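Local coordinates for protein CooJ (Rhodospirillum rubrum, PDB 6HK5) that binds nickel with high affinity as a dimeric metallochaperone and accessory protein of carbon monoxide dehydrogenase, probably supplying nickel to that enzyme, at residues I30-R34 with I47-L51. Numbering follows the deposited sequence.
Sequences IGVQR and IDRAL
Arg34 grips Asp48 side-on, closing a two-bond salt bridge between two nearly antiparallel helices, whose short segments lie at 163° with axes 10.8 Å apart. Arg34 NE donates to Asp48 OD1 at a modelled 2.5 Å, too short to be taken literally, while Arg34 NH2 reaches Asp48 OD2 at 2.9 Å. Both oxygens are met on their syn sides and lie close to the guanidinium plane, but the carboxylate is turned 26° against it. Arg34 gets there with CG trans to the backbone N and a bend at the next bond (chi2 -90°), which lays its aliphatic part against Ile47: Arg34 CG rests 3.7 Å from Ile47 CG2, the two side chains running past each other in opposite directions. With alanine in place of Arg34, the Asp48 carboxylate would probably lose its charged mate and the Ile47 CG2 methyl its cover from the arginine chain. One turn away, the Ile30 CG2 methyl sits 4.1 Å from both Ile47 CG2 and Leu51 CD2, touching both residues of helix 42-67 with one methyl. The other Leu51 methyl, CD1, lies over the backbone of Gly31, 3.9 Å from its CA, in van der Waals contact where Gly31 has no side chain. A bound nickel ion lies about 9 Å from the Ile30 side chain. The contact joins the end of helix 5-35 to the early part of helix 42-67, near the loop of the helical hairpin that forms this N-terminal part of CooJ. Beyond the pair, Phe19 and Val64 of the second subunit, on its own helices 5-35 and 42-67, pack on Ile30 and Ile47, respectively.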
loop_
_atom_site.group_PDB
_atom_site.type_symbol
_atom_site.label_atom_id
_atom_site.label_comp_id
_atom_site.label_asym_id
_atom_site.label_seq_id
_atom_site.Cartn_x
_atom_site.Cartn_y
_atom_site.Cartn_z
ATOM N N ILE A 30 6.821 12.990 9.355
ATOM C CA ILE A 30 7.747 12.359 10.279
ATOM C C ILE A 30 8.917 13.285 10.559
ATOM O O ILE A 30 9.438 13.311 11.679
ATOM C CB ILE A 30 8.185 10.993 9.729
ATOM C CG1 ILE A 30 7.003 10.019 9.796
ATOM C CG2 ILE A 30 9.364 10.433 10.510
ATOM C CD1 ILE A 30 7.161 8.801 8.913
ATOM N N GLY A 31 9.324 14.087 9.574
ATOM C CA GLY A 31 10.396 15.042 9.829
ATOM C C GLY A 31 10.025 16.045 10.909
ATOM O O GLY A 31 10.825 16.349 11.793
ATOM N N VAL A 32 8.795 16.557 10.869
ATOM C CA VAL A 32 8.427 17.571 11.847
ATOM C C VAL A 32 8.274 16.949 13.231
ATOM O O VAL A 32 8.749 17.508 14.223
ATOM C CB VAL A 32 7.169 18.326 11.395
ATOM C CG1 VAL A 32 6.684 19.217 12.504
ATOM C CG2 VAL A 32 7.479 19.165 10.154
ATOM N N GLN A 33 7.646 15.765 13.323
ATOM C CA GLN A 33 7.616 15.061 14.603
ATOM C C GLN A 33 9.027 14.765 15.106
ATOM O O GLN A 33 9.311 14.890 16.303
ATOM C CB GLN A 33 6.803 13.773 14.484
ATOM C CG GLN A 33 5.311 13.998 14.284
ATOM C CD GLN A 33 4.522 12.689 14.296
ATOM O OE1 GLN A 33 4.841 11.772 15.042
ATOM N NE2 GLN A 33 3.508 12.596 13.452
ATOM N N ARG A 34 9.935 14.395 14.204
ATOM C CA ARG A 34 11.289 14.080 14.643
ATOM C C ARG A 34 11.982 15.310 15.214
ATOM O O ARG A 34 12.836 15.190 16.107
ATOM C CB ARG A 34 12.082 13.477 13.481
ATOM C CG ARG A 34 13.572 13.322 13.732
ATOM C CD ARG A 34 14.374 14.548 13.304
ATOM N NE ARG A 34 15.797 14.317 13.529
ATOM C CZ ARG A 34 16.378 14.457 14.714
ATOM N NH1 ARG A 34 15.658 14.851 15.771
ATOM N NH2 ARG A 34 17.672 14.212 14.840
ATOM N N ILE A 47 16.363 8.211 12.744
ATOM C CA ILE A 47 15.253 8.666 11.915
ATOM C C ILE A 47 15.756 9.501 10.740
ATOM O O ILE A 47 15.269 9.352 9.611
ATOM C CB ILE A 47 14.215 9.423 12.771
ATOM C CG1 ILE A 47 13.450 8.453 13.681
ATOM C CG2 ILE A 47 13.211 10.166 11.893
ATOM C CD1 ILE A 47 12.481 9.171 14.618
ATOM N N ASP A 48 16.734 10.391 10.965
ATOM C CA ASP A 48 17.255 11.155 9.832
ATOM C C ASP A 48 17.871 10.235 8.781
ATOM O O ASP A 48 17.747 10.487 7.573
ATOM C CB ASP A 48 18.287 12.175 10.295
ATOM C CG ASP A 48 17.741 13.147 11.323
ATOM O OD1 ASP A 48 16.521 13.429 11.307
ATOM O OD2 ASP A 48 18.546 13.622 12.153
ATOM N N ARG A 49 18.580 9.185 9.214
ATOM C CA ARG A 49 19.149 8.266 8.240
ATOM C C ARG A 49 18.046 7.604 7.417
ATOM O O ARG A 49 18.147 7.501 6.188
ATOM C CB ARG A 49 20.022 7.217 8.930
ATOM C CG ARG A 49 20.626 6.235 7.911
ATOM C CD ARG A 49 21.446 5.098 8.534
ATOM N NE ARG A 49 20.613 4.205 9.334
ATOM C CZ ARG A 49 21.074 3.274 10.167
ATOM N NH1 ARG A 49 22.384 3.080 10.326
ATOM N NH2 ARG A 49 20.213 2.531 10.844
ATOM N N ALA A 50 16.973 7.167 8.078
ATOM C CA ALA A 50 15.855 6.568 7.357
ATOM C C ALA A 50 15.266 7.550 6.364
ATOM O O ALA A 50 15.008 7.191 5.206
ATOM C CB ALA A 50 14.789 6.083 8.337
ATOM N N LEU A 51 15.091 8.813 6.783
ATOM C CA LEU A 51 14.492 9.812 5.902
ATOM C C LEU A 51 15.412 10.128 4.738
ATOM O O LEU A 51 14.947 10.346 3.617
ATOM C CB LEU A 51 14.161 11.099 6.672
ATOM C CG LEU A 51 13.054 11.069 7.747
ATOM C CD1 LEU A 51 12.900 12.435 8.379
ATOM C CD2 LEU A 51 11.720 10.584 7.174
#